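Sys-1 protein (Caenorhabditis elegans, PDB 3C2G) acts in the Wnt asymmetry pathway as a beta-catenin-like transcription coregulator that binds the TCF factor POP-1 directly and activates or represses target genes. Local coordinates at residues A[299-304]-A[334-339]; A[338-343]-A[391-396]; A[537-542]-A[573-578]. One frame throughout, in Å; residues are numbered along the deposited sequence.

Overall arrangement
All three contacts lie in the armadillo domain, an elongated all-helical superhelix, and follow one another from the middle of the chain toward its C-terminal end. Contact 1 sets helix 298-311 against the turn between helix 325-335 and helix 339-352, and contact 2 packs helix 339-352 on helix 388-409. Their centres are about 11 Å apart, and they share Asp-338 and Asp-339. The crystallised complex is SYS-1 with POP-1, and this central region meets the partner peptide through Tyr-343. Contact 3, between helix 539-544 and helix 563-579, is structural packing near the C-terminal end, its centre about 39 Å from that of contact 2 and about 48 Å from that of contact 1.

Contact 1 of 3, residues A[299-304]-A[334-339]; sequences DLIRAG and EIHPDD
Ile-301 and Arg-302 of helix 298-311 lie across from His-336 and Asp-338 in the short connection from helix 325-335 into helix 339-352. The backbones stay well apart, the CA of Arg-302 lying 8.9 Å from the CA of Asp-338, and side chains bridge the gap. His-336 is the first residue to leave helical geometry; Pro-337 follows it in the turn, and Asp-338 takes the N-cap position of the next helix, where its OD2 accepts weakly from Glu-340 N.

The apolar half is small. Ile-301 points at His-336, and with CG anti to the backbone N (chi1 -160°) the imidazole is directed back at helix 298-311, its CE1 coming to 4.1 Å from CG2 of Ile-301. CD1 is equally near, both branch ends leaning on one ring atom. Pro-337 CD sits 3.5 Å above one face of the His-336 ring, toward its rim. Such connections, one helix ending and the next beginning within a few residues, recur in the armadillo superhelix, and here Val-341 packs on both His-336 and Ile-301.

The polar half is a three-residue salt-bridge network. Arg-302 bends at chi3 to meet Asp-338, the side chains crossing at about a right angle, and its NH1 comes 3.4 Å from Asp-338 OD1, a long ion pair. OD2 is almost as near; the carboxylate stands at the guanidinium edge, its plane turned 89° away. A long arginine suits this place, because NH2 also donates to OD1 of Asp-299, one turn back, at 3.0 Å, on its anti side but tilted 33° out of the carboxylate plane.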
loop_
_atom_site.group_PDB
_atom_site.type_symbol
_atom_site.label_atom_id
_atom_site.label_comp_id
_atom_site.label_asym_id
_atom_site.label_seq_id
_atom_site.Cartn_x
_atom_site.Cartn_y
_atom_site.Cartn_z
ATOM N N ASP A 299 1.482 -8.443 -14.018
ATOM C CA ASP A 299 2.310 -7.525 -13.243
ATOM C C ASP A 299 1.697 -6.142 -13.304
ATOM O O ASP A 299 1.615 -5.438 -12.308
ATOM C CB ASP A 299 3.755 -7.497 -13.762
ATOM C CG ASP A 299 4.555 -8.735 -13.347
ATOM O OD1 ASP A 299 4.235 -9.336 -12.291
ATOM O OD2 ASP A 299 5.511 -9.105 -14.071
ATOM N N LEU A 300 1.261 -5.773 -14.497
ATOM C CA LEU A 300 0.641 -4.493 -14.724
ATOM C C LEU A 300 -0.668 -4.419 -13.922
ATOM O O LEU A 300 -0.912 -3.440 -13.221
ATOM C CB LEU A 300 0.420 -4.283 -16.233
ATOM C CG LEU A 300 -0.092 -2.933 -16.731
ATOM C CD1 LEU A 300 -0.013 -2.868 -18.236
ATOM C CD2 LEU A 300 -1.534 -2.735 -16.310
ATOM N N ILE A 301 -1.487 -5.465 -13.998
ATOM C CA ILE A 301 -2.736 -5.497 -13.243
ATOM C C ILE A 301 -2.488 -5.438 -11.725
ATOM O O ILE A 301 -3.123 -4.642 -11.023
ATOM C CB ILE A 301 -3.645 -6.698 -13.658
ATOM C CG1 ILE A 301 -4.104 -6.513 -15.111
ATOM C CG2 ILE A 301 -4.857 -6.827 -12.711
ATOM C CD1 ILE A 301 -4.528 -7.781 -15.802
ATOM N N ARG A 302 -1.561 -6.252 -11.228
ATOM C CA ARG A 302 -1.187 -6.191 -9.807
ATOM C C ARG A 302 -0.801 -4.789 -9.356
ATOM O O ARG A 302 -1.174 -4.360 -8.262
ATOM C CB ARG A 302 -0.049 -7.163 -9.464
ATOM C CG ARG A 302 -0.509 -8.549 -9.063
ATOM C CD ARG A 302 0.615 -9.349 -8.410
ATOM N NE ARG A 302 1.577 -9.838 -9.394
ATOM C CZ ARG A 302 1.417 -10.942 -10.126
ATOM N NH1 ARG A 302 0.326 -11.689 -9.991
ATOM N NH2 ARG A 302 2.352 -11.304 -11.004
ATOM N N ALA A 303 -0.049 -4.081 -10.192
ATOM C CA ALA A 303 0.491 -2.797 -9.790
ATOM C C ALA A 303 -0.567 -1.698 -9.817
ATOM O O ALA A 303 -0.552 -0.809 -8.981
ATOM C CB ALA A 303 1.699 -2.422 -10.638
ATOM N N GLY A 304 -1.464 -1.761 -10.791
ATOM C CA GLY A 304 -2.588 -0.832 -10.889
ATOM C C GLY A 304 -3.549 -0.965 -9.725
ATOM O O GLY A 304 -3.963 0.042 -9.128
ATOM N N GLU A 334 -14.106 -10.852 -9.753
ATOM C CA GLU A 334 -14.811 -12.099 -10.014
ATOM C C GLU A 334 -13.977 -13.157 -10.762
ATOM O O GLU A 334 -14.018 -14.333 -10.392
ATOM C CB GLU A 334 -16.107 -11.806 -10.778
ATOM C CG GLU A 334 -17.089 -12.976 -10.865
ATOM C CD GLU A 334 -18.348 -12.621 -11.649
ATOM O OE1 GLU A 334 -18.300 -11.687 -12.486
ATOM O OE2 GLU A 334 -19.387 -13.279 -11.435
ATOM N N ILE A 335 -13.228 -12.748 -11.795
ATOM C CA ILE A 335 -12.506 -13.726 -12.633
ATOM C C ILE A 335 -10.983 -13.811 -12.453
ATOM O O ILE A 335 -10.385 -14.833 -12.799
ATOM C CB ILE A 335 -12.872 -13.643 -14.169
ATOM C CG1 ILE A 335 -11.852 -12.820 -14.983
ATOM C CG2 ILE A 335 -14.346 -13.241 -14.399
ATOM C CD1 ILE A 335 -12.063 -11.313 -15.011
ATOM N N HIS A 336 -10.351 -12.768 -11.919
ATOM C CA HIS A 336 -8.888 -12.777 -11.822
ATOM C C HIS A 336 -8.380 -13.761 -10.784
ATOM O O HIS A 336 -8.712 -13.651 -9.612
ATOM C CB HIS A 336 -8.300 -11.398 -11.562
ATOM C CG HIS A 336 -6.854 -11.305 -11.923
ATOM N ND1 HIS A 336 -6.422 -10.811 -13.136
ATOM C CD2 HIS A 336 -5.743 -11.692 -11.258
ATOM C CE1 HIS A 336 -5.106 -10.874 -13.191
ATOM N NE2 HIS A 336 -4.668 -11.398 -12.060
ATOM N N PRO A 337 -7.555 -14.724 -11.219
ATOM C CA PRO A 337 -7.212 -15.844 -10.347
ATOM C C PRO A 337 -6.186 -15.578 -9.237
ATOM O O PRO A 337 -5.953 -16.468 -8.404
ATOM C CB PRO A 337 -6.683 -16.897 -11.323
ATOM C CG PRO A 337 -6.164 -16.124 -12.491
ATOM C CD PRO A 337 -6.921 -14.826 -12.550
ATOM N N ASP A 338 -5.584 -14.392 -9.173
ATOM C CA ASP A 338 -4.581 -14.208 -8.122
ATOM C C ASP A 338 -4.977 -13.370 -6.902
ATOM O O ASP A 338 -5.595 -12.297 -7.008
ATOM C CB ASP A 338 -3.173 -13.951 -8.701
ATOM C CG ASP A 338 -2.613 -12.607 -8.362
ATOM O OD1 ASP A 338 -2.916 -11.632 -9.070
ATOM O OD2 ASP A 338 -1.812 -12.537 -7.415
ATOM N N ASP A 339 -4.627 -13.905 -5.735
ATOM C CA ASP A 339 -5.064 -13.368 -4.452
ATOM C C ASP A 339 -4.673 -11.924 -4.186
ATOM O O ASP A 339 -5.395 -11.222 -3.477
ATOM C CB ASP A 339 -4.597 -14.264 -3.307
ATOM C CG ASP A 339 -5.369 -15.578 -3.242
ATOM O OD1 ASP A 339 -6.500 -15.661 -3.784
ATOM O OD2 ASP A 339 -4.839 -16.537 -2.637
#

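Contact 2 of 3, residues A[338-343]-A[391-396]; sequences DDEVIY and RNRVCE
Arg-393 of helix 388-409 reaches Glu-340 and Tyr-343 of helix 339-352, two helices of the armadillo superhelix packed side by side in roughly the same direction. Their axes come within 9.8 Å and cross at 30°.

Charge pairing comes first. Bent at chi2, Arg-393 sets the edge of its guanidinium before the Glu-340 carboxylate: NH2 donates to the syn lone pair of OE1 at 2.7 Å, tilted somewhat from the guanidinium plane, while NE lies 2.8 Å from OE2. Glu-340 is itself bent at chi2, and the two chains cross nearly at a right angle. At the far end of the guanidinium, NH1 gives a weak bond to OE1 of Glu-396, so one arginine serves two carboxylates.

The same group also makes a cation-pi contact. Its CZ stands 4.0 Å from the centroid of the Tyr-343 ring, 24° off the ring normal, and the two planes are inclined by 31°. Arginine suits the place because its flat cation can pair along its edge while a face rests on an aromatic ring.

Beyond the two helices, Tyr-343 packs on an aromatic side chain of the bound peptide. Within the contact, Tyr-343 CE1 lies 3.6 Å from CB of Glu-396, which meets the ring obliquely.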
loop_
_atom_site.group_PDB
_atom_site.type_symbol
_atom_site.label_atom_id
_atom_site.label_comp_id
_atom_site.label_asym_id
_atom_site.label_seq_id
_atom_site.Cartn_x
_atom_site.Cartn_y
_atom_site.Cartn_z
ATOM N N ASP A 338 -5.584 -14.392 -9.173
ATOM C CA ASP A 338 -4.581 -14.208 -8.122
ATOM C C ASP A 338 -4.977 -13.370 -6.902
ATOM O O ASP A 338 -5.595 -12.297 -7.008
ATOM C CB ASP A 338 -3.173 -13.951 -8.701
ATOM C CG ASP A 338 -2.613 -12.607 -8.362
ATOM O OD1 ASP A 338 -2.916 -11.632 -9.070
ATOM O OD2 ASP A 338 -1.812 -12.537 -7.415
ATOM N N ASP A 339 -4.627 -13.905 -5.735
ATOM C CA ASP A 339 -5.064 -13.368 -4.452
ATOM C C ASP A 339 -4.673 -11.924 -4.186
ATOM O O ASP A 339 -5.395 -11.222 -3.477
ATOM C CB ASP A 339 -4.597 -14.264 -3.307
ATOM C CG ASP A 339 -5.369 -15.578 -3.242
ATOM O OD1 ASP A 339 -6.500 -15.661 -3.784
ATOM O OD2 ASP A 339 -4.839 -16.537 -2.637
ATOM N N GLU A 340 -3.554 -11.473 -4.747
ATOM C CA GLU A 340 -3.134 -10.090 -4.545
ATOM C C GLU A 340 -4.131 -9.151 -5.193
ATOM O O GLU A 340 -4.446 -8.099 -4.654
ATOM C CB GLU A 340 -1.732 -9.837 -5.116
ATOM C CG GLU A 340 -0.595 -10.417 -4.283
ATOM C CD GLU A 340 -0.538 -9.860 -2.861
ATOM O OE1 GLU A 340 -0.786 -8.639 -2.677
ATOM O OE2 GLU A 340 -0.238 -10.649 -1.927
ATOM N N VAL A 341 -4.625 -9.542 -6.360
ATOM C CA VAL A 341 -5.605 -8.749 -7.065
ATOM C C VAL A 341 -6.935 -8.767 -6.297
ATOM O O VAL A 341 -7.566 -7.726 -6.141
ATOM C CB VAL A 341 -5.752 -9.220 -8.540
ATOM C CG1 VAL A 341 -6.865 -8.496 -9.231
ATOM C CG2 VAL A 341 -4.461 -8.967 -9.300
ATOM N N ILE A 342 -7.334 -9.937 -5.787
ATOM C CA ILE A 342 -8.559 -10.058 -5.004
ATOM C C ILE A 342 -8.443 -9.196 -3.759
ATOM O O ILE A 342 -9.392 -8.505 -3.372
ATOM C CB ILE A 342 -8.859 -11.521 -4.569
ATOM C CG1 ILE A 342 -8.923 -12.485 -5.767
ATOM C CG2 ILE A 342 -10.133 -11.590 -3.758
ATOM C CD1 ILE A 342 -9.754 -12.014 -6.918
ATOM N N TYR A 343 -7.269 -9.233 -3.147
ATOM C CA TYR A 343 -7.017 -8.468 -1.947
ATOM C C TYR A 343 -7.172 -6.987 -2.209
ATOM O O TYR A 343 -7.877 -6.311 -1.464
ATOM C CB TYR A 343 -5.629 -8.755 -1.408
ATOM C CG TYR A 343 -5.200 -7.803 -0.326
ATOM C CD1 TYR A 343 -5.801 -7.850 0.951
ATOM C CD2 TYR A 343 -4.182 -6.860 -0.557
ATOM C CE1 TYR A 343 -5.408 -6.979 1.960
ATOM C CE2 TYR A 343 -3.773 -5.980 0.454
ATOM C CZ TYR A 343 -4.390 -6.038 1.708
ATOM O OH TYR A 343 -3.997 -5.174 2.721
ATOM N N ARG A 391 -2.029 -17.598 4.218
ATOM C CA ARG A 391 -3.074 -17.635 5.243
ATOM C C ARG A 391 -3.440 -16.230 5.716
ATOM O O ARG A 391 -4.614 -15.915 5.884
ATOM C CB ARG A 391 -2.659 -18.502 6.429
ATOM C CG ARG A 391 -3.771 -18.766 7.439
ATOM C CD ARG A 391 -3.386 -19.823 8.471
ATOM N NE ARG A 391 -2.275 -19.377 9.316
ATOM C CZ ARG A 391 -1.036 -19.863 9.266
ATOM N NH1 ARG A 391 -0.722 -20.838 8.418
ATOM N NH2 ARG A 391 -0.106 -19.372 10.073
ATOM N N ASN A 392 -2.444 -15.375 5.916
ATOM C CA ASN A 392 -2.754 -14.001 6.272
ATOM C C ASN A 392 -3.501 -13.250 5.154
ATOM O O ASN A 392 -4.348 -12.406 5.429
ATOM C CB ASN A 392 -1.513 -13.233 6.726
ATOM C CG ASN A 392 -1.865 -11.974 7.514
ATOM O OD1 ASN A 392 -2.334 -12.044 8.649
ATOM N ND2 ASN A 392 -1.653 -10.822 6.906
ATOM N N ARG A 393 -3.203 -13.581 3.901
ATOM C CA ARG A 393 -3.846 -12.920 2.765
ATOM C C ARG A 393 -5.341 -13.259 2.685
ATOM O O ARG A 393 -6.183 -12.369 2.544
ATOM C CB ARG A 393 -3.135 -13.263 1.445
ATOM C CG ARG A 393 -3.004 -12.093 0.476
ATOM C CD ARG A 393 -2.231 -10.963 1.162
ATOM N NE ARG A 393 -1.833 -9.855 0.285
ATOM C CZ ARG A 393 -1.255 -8.734 0.718
ATOM N NH1 ARG A 393 -1.004 -8.551 2.015
ATOM N NH2 ARG A 393 -0.935 -7.783 -0.146
ATOM N N VAL A 394 -5.648 -14.548 2.778
ATOM C CA VAL A 394 -7.015 -15.033 2.738
ATOM C C VAL A 394 -7.801 -14.378 3.873
ATOM O O VAL A 394 -8.960 -14.003 3.721
ATOM C CB VAL A 394 -7.050 -16.568 2.871
ATOM C CG1 VAL A 394 -8.485 -17.075 3.059
ATOM C CG2 VAL A 394 -6.411 -17.214 1.646
ATOM N N CYS A 395 -7.122 -14.219 4.992
ATOM C CA CYS A 395 -7.679 -13.663 6.183
ATOM C C CYS A 395 -8.057 -12.194 5.974
ATOM O O CYS A 395 -9.169 -11.791 6.293
ATOM C CB CYS A 395 -6.649 -13.830 7.294
ATOM S SG CYS A 395 -7.141 -13.257 8.890
ATOM N N GLU A 396 -7.137 -11.411 5.424
ATOM C CA GLU A 396 -7.392 -10.026 5.039
ATOM C C GLU A 396 -8.437 -9.898 3.917
ATOM O O GLU A 396 -9.176 -8.912 3.854
ATOM C CB GLU A 396 -6.076 -9.370 4.613
ATOM C CG GLU A 396 -5.090 -9.070 5.768
ATOM C CD GLU A 396 -3.660 -8.808 5.281
ATOM O OE1 GLU A 396 -3.240 -9.420 4.271
ATOM O OE2 GLU A 396 -2.948 -8.004 5.921
#

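Contact 3 of 3, residues A[537-542]-A[573-578]; sequences GAEKEV and CDKILE
Glu-539 and Lys-575 form a salt bridge near the C-terminal end of the armadillo superhelix, linking the first turn of helix 539-544 to helix 563-579. Their CA atoms lie 7.3 Å apart. The ammonium NZ of Lys-575 donates to OE1 of Glu-539 at 3.0 Å, approaching from above the carboxylate plane, 51° out of it. The lysine chain runs extended until chi4, where a turn to -65° swings NZ back over the glutamate. Its methylenes also lie beside the carboxylate, CD being 3.8 Å from OE1. A lysine suits this place because its long aliphatic stem can cross the acid at nearly a right angle before chi4 turns the charge onto it.

The other carboxylate oxygen is less favourably placed: OE2 of Glu-539 is 4.0 Å from OE2 of Glu-578, a like-charge approach that the nearby ammonium probably eases. Glu-578 has a long, weak ion pair with Arg-615, which also forms a salt bridge with Asp-574. A methionine in place of Lys-575 would probably leave the carboxylate of Glu-539 without its positive mate and its closeness to Glu-578 less well offset.

Several main-chain groups have partners close by in sequence. Ala-538, at the N-cap, has no polar side chain to offer, but its carbonyl O accepts from Val-542 N at 2.9 Å. In the other helix Leu-577 N donates to Cys-573 O at 3.0 Å and Glu-578 N to Asp-574 O, and the carbonyl O of Lys-575 is hydrogen-bonded to His-579 ND1.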
loop_
_atom_site.group_PDB
_atom_site.type_symbol
_atom_site.label_atom_id
_atom_site.label_comp_id
_atom_site.label_asym_id
_atom_site.label_seq_id
_atom_site.Cartn_x
_atom_site.Cartn_y
_atom_site.Cartn_z
ATOM N N GLY A 537 -35.177 -15.332 19.479
ATOM C CA GLY A 537 -35.995 -15.792 20.600
ATOM C C GLY A 537 -35.347 -16.929 21.363
ATOM O O GLY A 537 -35.984 -17.944 21.629
ATOM N N ALA A 538 -34.074 -16.757 21.711
ATOM C CA ALA A 538 -33.265 -17.843 22.263
ATOM C C ALA A 538 -32.594 -17.476 23.580
ATOM O O ALA A 538 -31.488 -17.934 23.874
ATOM C CB ALA A 538 -32.231 -18.289 21.240
ATOM N N GLU A 539 -33.269 -16.658 24.375
ATOM C CA GLU A 539 -32.734 -16.242 25.661
ATOM C C GLU A 539 -32.232 -17.420 26.508
ATOM O O GLU A 539 -31.104 -17.389 26.994
ATOM C CB GLU A 539 -33.758 -15.404 26.418
ATOM C CG GLU A 539 -33.135 -14.341 27.278
ATOM C CD GLU A 539 -34.148 -13.344 27.791
ATOM O OE1 GLU A 539 -34.549 -12.446 27.025
ATOM O OE2 GLU A 539 -34.532 -13.449 28.974
ATOM N N LYS A 540 -33.050 -18.465 26.655
ATOM C CA LYS A 540 -32.644 -19.688 27.367
ATOM C C LYS A 540 -31.383 -20.298 26.788
ATOM O O LYS A 540 -30.414 -20.519 27.499
ATOM C CB LYS A 540 -33.751 -20.748 27.315
ATOM C CG LYS A 540 -34.752 -20.692 28.437
ATOM C CD LYS A 540 -34.382 -21.628 29.582
ATOM C CE LYS A 540 -35.405 -21.533 30.724
ATOM N NZ LYS A 540 -35.079 -22.463 31.849
ATOM N N GLU A 541 -31.430 -20.578 25.490
ATOM C CA GLU A 541 -30.376 -21.277 24.772
ATOM C C GLU A 541 -29.032 -20.548 24.877
ATOM O O GLU A 541 -28.010 -21.175 25.153
ATOM C CB GLU A 541 -30.794 -21.478 23.297
ATOM C CG GLU A 541 -30.017 -22.562 22.521
ATOM C CD GLU A 541 -30.424 -22.703 21.033
ATOM O OE1 GLU A 541 -29.874 -23.602 20.349
ATOM O OE2 GLU A 541 -31.289 -21.932 20.540
ATOM N N VAL A 542 -29.040 -19.232 24.676
ATOM C CA VAL A 542 -27.810 -18.450 24.758
ATOM C C VAL A 542 -27.192 -18.529 26.149
ATOM O O VAL A 542 -25.987 -18.758 26.292
ATOM C CB VAL A 542 -28.018 -16.961 24.348
ATOM C CG1 VAL A 542 -26.827 -16.126 24.745
ATOM C CG2 VAL A 542 -28.241 -16.845 22.860
ATOM N N CYS A 573 -25.910 -10.084 31.855
ATOM C CA CYS A 573 -25.704 -10.792 33.105
ATOM C C CYS A 573 -27.037 -11.150 33.749
ATOM O O CYS A 573 -27.243 -12.294 34.156
ATOM C CB CYS A 573 -24.857 -9.964 34.065
ATOM S SG CYS A 573 -23.108 -9.994 33.686
ATOM N N ASP A 574 -27.940 -10.177 33.803
ATOM C CA ASP A 574 -29.244 -10.375 34.395
ATOM C C ASP A 574 -30.034 -11.439 33.651
ATOM O O ASP A 574 -30.685 -12.277 34.273
ATOM C CB ASP A 574 -30.026 -9.063 34.441
ATOM C CG ASP A 574 -31.276 -9.167 35.294
ATOM O OD1 ASP A 574 -31.145 -9.292 36.536
ATOM O OD2 ASP A 574 -32.388 -9.139 34.717
ATOM N N LYS A 575 -29.966 -11.418 32.326
ATOM C CA LYS A 575 -30.649 -12.417 31.513
ATOM C C LYS A 575 -30.037 -13.815 31.645
ATOM O O LYS A 575 -30.754 -14.821 31.556
ATOM C CB LYS A 575 -30.693 -11.979 30.050
ATOM C CG LYS A 575 -31.683 -10.861 29.780
ATOM C CD LYS A 575 -31.626 -10.417 28.338
ATOM C CE LYS A 575 -32.610 -9.286 28.052
ATOM N NZ LYS A 575 -34.028 -9.722 28.211
ATOM N N ILE A 576 -28.724 -13.890 31.859
ATOM C CA ILE A 576 -28.091 -15.190 32.101
ATOM C C ILE A 576 -28.578 -15.792 33.432
ATOM O O ILE A 576 -28.841 -16.994 33.521
ATOM C CB ILE A 576 -26.533 -15.128 32.056
ATOM C CG1 ILE A 576 -26.030 -14.865 30.638
ATOM C CG2 ILE A 576 -25.917 -16.432 32.553
ATOM C CD1 ILE A 576 -24.622 -14.324 30.596
ATOM N N LEU A 577 -28.713 -14.946 34.451
ATOM C CA LEU A 577 -29.087 -15.417 35.781
ATOM C C LEU A 577 -30.569 -15.744 35.898
ATOM O O LEU A 577 -30.955 -16.554 36.737
ATOM C CB LEU A 577 -28.647 -14.429 36.858
ATOM C CG LEU A 577 -27.131 -14.238 36.924
ATOM C CD1 LEU A 577 -26.738 -13.226 37.977
ATOM C CD2 LEU A 577 -26.428 -15.567 37.173
ATOM N N GLU A 578 -31.391 -15.133 35.044
ATOM C CA GLU A 578 -32.806 -15.481 34.954
ATOM C C GLU A 578 -32.979 -16.936 34.523
ATOM O O GLU A 578 -33.930 -17.590 34.942
ATOM C CB GLU A 578 -33.542 -14.546 33.987
ATOM C CG GLU A 578 -35.077 -14.632 34.014
ATOM C CD GLU A 578 -35.753 -13.558 33.129
ATOM O OE1 GLU A 578 -35.349 -12.360 33.203
ATOM O OE2 GLU A 578 -36.696 -13.911 32.361
#